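Local structure of colicin-D (Escherichia coli, 5ZNM) at residues 288-293 with 319-324; 297-302 with 310-315. The protein is a plasmid-encoded toxin that kills related bacteria by blocking protein synthesis through the tRNA-cleaving activity of its C-terminal domain. All blocks are in the same frame, centred on the assembly; numbering follows the deposited sequence.

Interaction 1. Residues 288-293 with 319-324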
loop_
_atom_site.group_PDB
_atom_site.type_symbol
_atom_site.label_atom_id
_atom_site.label_comp_id
_atom_site.label_asym_id
_atom_site.label_seq_id
_atom_site.Cartn_x
_atom_site.Cartn_y
_atom_site.Cartn_z
ATOM N N GLY A 288 4.527 -26.413 2.395
ATOM C CA GLY A 288 5.085 -26.227 3.715
ATOM C C GLY A 288 5.617 -27.541 4.249
ATOM O O GLY A 288 6.833 -27.698 4.399
ATOM N N ARG A 289 4.734 -28.512 4.512
ATOM C CA ARG A 289 5.235 -29.810 4.949
ATOM C C ARG A 289 6.086 -30.451 3.866
ATOM O O ARG A 289 7.147 -31.015 4.150
ATOM C CB ARG A 289 4.092 -30.745 5.334
ATOM C CG ARG A 289 4.665 -32.140 5.682
ATOM C CD ARG A 289 3.604 -33.172 5.998
ATOM N NE ARG A 289 2.743 -32.739 7.086
ATOM C CZ ARG A 289 1.662 -33.395 7.486
ATOM N NH1 ARG A 289 1.305 -34.526 6.895
ATOM N NH2 ARG A 289 0.931 -32.921 8.485
ATOM N N PHE A 290 5.664 -30.326 2.613
ATOM C CA PHE A 290 6.374 -30.884 1.481
ATOM C C PHE A 290 6.834 -29.787 0.535
ATOM O O PHE A 290 6.283 -28.687 0.501
ATOM C CB PHE A 290 5.488 -31.863 0.704
ATOM C CG PHE A 290 5.049 -33.040 1.519
ATOM C CD1 PHE A 290 5.940 -34.066 1.814
ATOM C CD2 PHE A 290 3.757 -33.115 1.999
ATOM C CE1 PHE A 290 5.545 -35.154 2.576
ATOM C CE2 PHE A 290 3.348 -34.196 2.756
ATOM C CZ PHE A 290 4.245 -35.223 3.047
ATOM N N SER A 291 7.859 -30.115 -0.237
ATOM C CA SER A 291 8.222 -29.349 -1.412
ATOM C C SER A 291 8.579 -30.343 -2.493
ATOM O O SER A 291 9.060 -31.440 -2.207
ATOM C CB SER A 291 9.409 -28.404 -1.162
ATOM O OG SER A 291 10.602 -29.144 -0.940
ATOM N N ARG A 292 8.338 -29.956 -3.736
ATOM C CA ARG A 292 8.761 -30.806 -4.836
ATOM C C ARG A 292 10.264 -31.050 -4.777
ATOM O O ARG A 292 10.739 -32.150 -5.090
ATOM C CB ARG A 292 8.375 -30.163 -6.162
ATOM C CG ARG A 292 8.471 -31.121 -7.309
ATOM C CD ARG A 292 8.115 -30.508 -8.643
ATOM N NE ARG A 292 8.698 -31.271 -9.731
ATOM C CZ ARG A 292 8.035 -31.761 -10.759
ATOM N NH1 ARG A 292 6.734 -31.557 -10.886
ATOM N NH2 ARG A 292 8.679 -32.464 -11.685
ATOM N N LYS A 293 11.022 -30.026 -4.377
ATOM C CA LYS A 293 12.474 -30.156 -4.281
ATOM C C LYS A 293 12.868 -31.260 -3.301
ATOM O O LYS A 293 13.697 -32.118 -3.617
ATOM C CB LYS A 293 13.072 -28.801 -3.877
ATOM C CG LYS A 293 14.565 -28.829 -3.629
ATOM C CD LYS A 293 15.339 -28.210 -4.778
ATOM C CE LYS A 293 16.841 -28.205 -4.499
ATOM N NZ LYS A 293 17.409 -29.592 -4.426
ATOM N N LYS A 319 2.951 -39.740 -5.988
ATOM C CA LYS A 319 2.854 -41.034 -5.298
ATOM C C LYS A 319 3.618 -41.016 -3.978
ATOM O O LYS A 319 3.107 -41.462 -2.941
ATOM C CB LYS A 319 3.404 -42.162 -6.183
ATOM C CG LYS A 319 2.505 -42.649 -7.304
ATOM C CD LYS A 319 3.079 -43.996 -7.845
ATOM C CE LYS A 319 2.304 -44.470 -9.073
ATOM N NZ LYS A 319 2.889 -45.737 -9.587
ATOM N N PHE A 320 4.866 -40.524 -4.011
ATOM C CA PHE A 320 5.721 -40.479 -2.822
ATOM C C PHE A 320 5.121 -39.569 -1.755
ATOM O O PHE A 320 5.033 -39.939 -0.578
ATOM C CB PHE A 320 7.111 -39.985 -3.242
ATOM C CG PHE A 320 8.198 -40.106 -2.181
ATOM C CD1 PHE A 320 8.188 -41.123 -1.253
ATOM C CD2 PHE A 320 9.250 -39.196 -2.162
ATOM C CE1 PHE A 320 9.215 -41.237 -0.306
ATOM C CE2 PHE A 320 10.272 -39.286 -1.220
ATOM C CZ PHE A 320 10.254 -40.319 -0.289
ATOM N N ARG A 321 4.677 -38.372 -2.156
ATOM C CA ARG A 321 4.009 -37.473 -1.216
ATOM C C ARG A 321 2.807 -38.159 -0.563
ATOM O O ARG A 321 2.640 -38.127 0.667
ATOM C CB ARG A 321 3.581 -36.195 -1.950
ATOM C CG ARG A 321 3.167 -35.004 -1.076
ATOM C CD ARG A 321 1.751 -35.111 -0.508
ATOM N NE ARG A 321 0.712 -35.406 -1.519
ATOM C CZ ARG A 321 0.118 -34.492 -2.288
ATOM N NH1 ARG A 321 -0.821 -34.864 -3.160
ATOM N NH2 ARG A 321 0.451 -33.202 -2.186
ATOM N N ASP A 322 1.959 -38.790 -1.381
ATOM C CA ASP A 322 0.773 -39.462 -0.855
ATOM C C ASP A 322 1.161 -40.630 0.055
ATOM O O ASP A 322 0.538 -40.836 1.106
ATOM C CB ASP A 322 -0.124 -39.933 -2.016
ATOM C CG ASP A 322 -0.830 -38.763 -2.750
ATOM O OD1 ASP A 322 -0.851 -37.625 -2.227
ATOM O OD2 ASP A 322 -1.357 -38.971 -3.861
ATOM N N ALA A 323 2.210 -41.380 -0.302
ATOM C CA ALA A 323 2.634 -42.488 0.556
ATOM C C ALA A 323 3.090 -41.989 1.919
ATOM O O ALA A 323 2.774 -42.594 2.948
ATOM C CB ALA A 323 3.746 -43.296 -0.115
ATOM N N ILE A 324 3.824 -40.876 1.954
ATOM C CA ILE A 324 4.216 -40.305 3.233
ATOM C C ILE A 324 2.985 -39.878 4.027
ATOM O O ILE A 324 2.904 -40.108 5.239
ATOM C CB ILE A 324 5.208 -39.149 3.008
ATOM C CG1 ILE A 324 6.478 -39.699 2.347
ATOM C CG2 ILE A 324 5.518 -38.403 4.323
ATOM C CD1 ILE A 324 7.245 -38.683 1.543
#
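Phe290 packs against Arg321 and Ile324 of helix 314-329, the first over a ring face and the second at the ring edge. A chi1 of -62°, with CG beside the backbone N, sets the Phe290 ring against the helix. Arg321 supplies a CH-pi contact, CG standing 3.8 Å from the centroid of the Phe290 ring, while its CD lies 3.7 Å from CE2 of that ring. The opposite face is covered by CG of Arg289, the preceding residue. Ile324 comes in at the far rim, where its CG2 branch is 3.7 Å from Phe290 CZ and nearly in the ring plane.

The turn leading into helix 292-297, which Ser291 N-caps through OG to Gln294 N, is laid against the long helix 314-329, which belongs to the C-terminal tRNase domain, and Leu295 joins the same apolar cluster. Arg321 is amphipathic here. Bends at chi2 and chi3 turn the guanidinium off the ring, the two planes standing 63° apart, and back to Asp322. NE and NH1 both grip Asp322 OD1, at 2.8 Å and 2.9 Å respectively, from one face of the carboxylate; this salt bridge fixes the rotation of the guanidinium. NH1 also donates to the carbonyl O of Gly203, tying the helix to a distant part of the chain.

Interaction 2. Residues 297-302 with 310-315; sequences KKYKHA and TKKNRE. With SO4 (sulfate ion), chain E; SO4 (sulfate ion), chain C.
A chi1 of -173°, CG trans to the backbone N, lays the Tyr299 ring alongside residues 310-312, and Lys312 meets it with CG beside its backbone N (chi1 -65°) and a chain that bends at chi3. These torsions bring the two side chains past each other in opposite directions within the helix-loop-helix of the tRNase domain, where a 3-10 turn follows helix 292-297 and an extended loop segment leads into helix 314-329. The Lys312 methylenes rest obliquely against the ring: CG is 3.5 Å from Tyr299 CD2, and CD is 3.6 Å from Tyr299 CB. Beyond the aliphatic part, Lys312 NZ forms a salt bridge with Asp296, so the chain spans from the ring to the preceding helix. The phenol OH is hydrogen-bonded to the carbonyl O of Asp309, which holds the buried ring at its far end, and Ala302 CB covers one ring face. Asn313 N-caps helix 314-329, its OD1 accepting from Thr316 N.

On the other side of the turn, Lys297 and Lys298 share one sulfate and Lys300 approaches a second, both probably from the crystallisation liquor. Such a basic patch is consistent with a surface that meets RNA phosphates. Lys300 NZ makes a weak hydrogen bond to O3 of the chain C sulfate. The chain E sulfate is held more firmly, Lys297 NZ donating to its O4 at 2.6 Å and Lys298 NZ to its O3 at 2.8 Å.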
loop_
_atom_site.group_PDB
_atom_site.type_symbol
_atom_site.label_atom_id
_atom_site.label_comp_id
_atom_site.label_asym_id
_atom_site.label_seq_id
_atom_site.Cartn_x
_atom_site.Cartn_y
_atom_site.Cartn_z
ATOM N N LYS A 297 14.625 -34.939 -3.975
ATOM C CA LYS A 297 15.865 -35.310 -3.279
ATOM C C LYS A 297 15.765 -36.665 -2.594
ATOM O O LYS A 297 16.755 -37.401 -2.514
ATOM C CB LYS A 297 16.216 -34.259 -2.222
ATOM C CG LYS A 297 17.259 -33.250 -2.630
ATOM C CD LYS A 297 17.979 -32.705 -1.401
ATOM C CE LYS A 297 17.080 -31.800 -0.596
ATOM N NZ LYS A 297 17.803 -31.028 0.463
ATOM N N LYS A 298 14.608 -36.985 -2.014
ATOM C CA LYS A 298 14.488 -38.180 -1.190
ATOM C C LYS A 298 13.738 -39.314 -1.886
ATOM O O LYS A 298 13.407 -40.322 -1.243
ATOM C CB LYS A 298 13.813 -37.826 0.137
ATOM C CG LYS A 298 14.536 -36.714 0.929
ATOM C CD LYS A 298 15.989 -37.111 1.244
ATOM C CE LYS A 298 16.719 -36.070 2.094
ATOM N NZ LYS A 298 18.137 -36.511 2.417
ATOM N N TYR A 299 13.467 -39.175 -3.183
ATOM C CA TYR A 299 12.722 -40.198 -3.908
ATOM C C TYR A 299 13.464 -41.528 -3.939
ATOM O O TYR A 299 12.839 -42.572 -4.163
ATOM C CB TYR A 299 12.424 -39.715 -5.328
ATOM C CG TYR A 299 11.504 -40.646 -6.076
ATOM C CD1 TYR A 299 10.140 -40.618 -5.842
ATOM C CD2 TYR A 299 11.999 -41.567 -6.994
ATOM C CE1 TYR A 299 9.286 -41.474 -6.504
ATOM C CE2 TYR A 299 11.150 -42.442 -7.664
ATOM C CZ TYR A 299 9.791 -42.382 -7.409
ATOM O OH TYR A 299 8.923 -43.219 -8.060
ATOM N N LYS A 300 14.778 -41.510 -3.695
ATOM C CA LYS A 300 15.554 -42.734 -3.567
ATOM C C LYS A 300 14.973 -43.689 -2.530
ATOM O O LYS A 300 15.210 -44.899 -2.610
ATOM C CB LYS A 300 17.001 -42.375 -3.193
ATOM C CG LYS A 300 17.105 -41.608 -1.882
ATOM C CD LYS A 300 18.564 -41.255 -1.512
ATOM C CE LYS A 300 18.616 -40.296 -0.307
ATOM N NZ LYS A 300 20.011 -39.852 0.006
ATOM N N HIS A 301 14.231 -43.179 -1.553
ATOM C CA HIS A 301 13.608 -44.007 -0.530
ATOM C C HIS A 301 12.194 -44.462 -0.879
ATOM O O HIS A 301 11.577 -45.155 -0.062
ATOM C CB HIS A 301 13.559 -43.254 0.806
ATOM C CG HIS A 301 14.907 -42.855 1.326
ATOM N ND1 HIS A 301 15.867 -43.781 1.677
ATOM C CD2 HIS A 301 15.454 -41.637 1.553
ATOM C CE1 HIS A 301 16.947 -43.150 2.105
ATOM N NE2 HIS A 301 16.726 -41.851 2.032
ATOM N N ALA A 302 11.664 -44.111 -2.053
ATOM C CA ALA A 302 10.241 -44.377 -2.308
ATOM C C ALA A 302 9.936 -45.873 -2.358
ATOM O O ALA A 302 8.803 -46.284 -2.069
ATOM C CB ALA A 302 9.791 -43.704 -3.610
ATOM N N THR A 310 10.747 -45.987 -11.107
ATOM C CA THR A 310 12.070 -45.391 -10.997
ATOM C C THR A 310 12.153 -43.999 -11.620
ATOM O O THR A 310 13.012 -43.214 -11.218
ATOM C CB THR A 310 13.129 -46.318 -11.617
ATOM O OG1 THR A 310 12.782 -46.621 -12.966
ATOM C CG2 THR A 310 13.213 -47.636 -10.831
ATOM N N LYS A 311 11.275 -43.659 -12.556
ATOM C CA LYS A 311 11.276 -42.311 -13.114
ATOM C C LYS A 311 10.773 -41.304 -12.085
ATOM O O LYS A 311 9.865 -41.591 -11.302
ATOM C CB LYS A 311 10.404 -42.253 -14.365
ATOM C CG LYS A 311 10.954 -43.063 -15.510
ATOM C CD LYS A 311 10.201 -42.798 -16.798
ATOM C CE LYS A 311 8.864 -43.496 -16.813
ATOM N NZ LYS A 311 8.485 -43.801 -18.216
ATOM N N LYS A 312 11.384 -40.125 -12.070
ATOM C CA LYS A 312 10.922 -39.032 -11.224
ATOM C C LYS A 312 10.168 -38.040 -12.091
ATOM O O LYS A 312 10.762 -37.384 -12.948
ATOM C CB LYS A 312 12.083 -38.346 -10.517
ATOM C CG LYS A 312 12.769 -39.250 -9.546
ATOM C CD LYS A 312 13.522 -38.453 -8.513
ATOM C CE LYS A 312 14.745 -37.818 -9.094
ATOM N NZ LYS A 312 15.701 -37.538 -7.992
ATOM N N ASN A 313 8.864 -37.924 -11.863
ATOM C CA ASN A 313 8.046 -36.949 -12.571
ATOM C C ASN A 313 6.913 -36.558 -11.639
ATOM O O ASN A 313 6.851 -37.021 -10.498
ATOM C CB ASN A 313 7.541 -37.502 -13.911
ATOM C CG ASN A 313 6.824 -38.831 -13.755
ATOM O OD1 ASN A 313 6.043 -39.020 -12.819
ATOM N ND2 ASN A 313 7.097 -39.764 -14.657
ATOM N N ARG A 314 6.001 -35.706 -12.129
ATOM C CA ARG A 314 4.947 -35.213 -11.247
ATOM C C ARG A 314 4.167 -36.369 -10.650
ATOM O O ARG A 314 3.857 -36.380 -9.452
ATOM C CB ARG A 314 3.990 -34.279 -11.991
ATOM C CG ARG A 314 2.777 -33.883 -11.136
ATOM C CD ARG A 314 2.151 -32.547 -11.575
ATOM N NE ARG A 314 3.095 -31.436 -11.517
ATOM C CZ ARG A 314 3.347 -30.701 -10.430
ATOM N NH1 ARG A 314 2.743 -30.952 -9.271
ATOM N NH2 ARG A 314 4.233 -29.721 -10.493
ATOM N N GLU A 315 3.836 -37.340 -11.488
ATOM C CA GLU A 315 3.065 -38.502 -11.079
ATOM C C GLU A 315 3.769 -39.296 -9.975
ATOM O O GLU A 315 3.158 -39.645 -8.958
ATOM C CB GLU A 315 2.837 -39.347 -12.329
ATOM C CG GLU A 315 2.063 -40.572 -12.177
ATOM C CD GLU A 315 1.835 -41.237 -13.531
ATOM O OE1 GLU A 315 0.971 -40.746 -14.281
ATOM O OE2 GLU A 315 2.537 -42.221 -13.848
HETATM S S SO4 E . 18.968 -32.680 3.162
HETATM O O1 SO4 E . 17.525 -32.502 3.073
HETATM O O2 SO4 E . 19.428 -31.951 4.345
HETATM O O3 SO4 E . 19.295 -34.105 3.269
HETATM O O4 SO4 E . 19.629 -32.135 1.977
HETATM S S SO4 C . 23.579 -39.409 -0.753
HETATM O O1 SO4 C . 22.829 -39.000 0.434
HETATM O O2 SO4 C . 24.203 -40.691 -0.476
HETATM O O3 SO4 C . 22.680 -39.503 -1.897
HETATM O O4 SO4 C . 24.621 -38.443 -1.077
#

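Interaction 2 is nested inside the loop closed by interaction 1, and both use helix 314-329, their centres about 10 Å apart. The 288-293/319-324 contact is buried and apolar, whereas the 297-302/310-315 contact is partly buried, with one enclosed aromatic ring among exposed lysines. Phe320 bridges them: its CZ lies 3.3 Å from Lys298 O, and its CD1 is 3.8 Å from Ala302 CB, which sits over the ring face. Charge also links the two, since Arg292 NH1 and Arg314 NH2 approach to 3.1 Å, a like-charged pair whose members both form salt bridges to Asp255. In interaction 2 three lysines reach sulfate ions while Lys312 pairs with Asp296; in interaction 1 Arg321 bonds to Asp322 and Gly203.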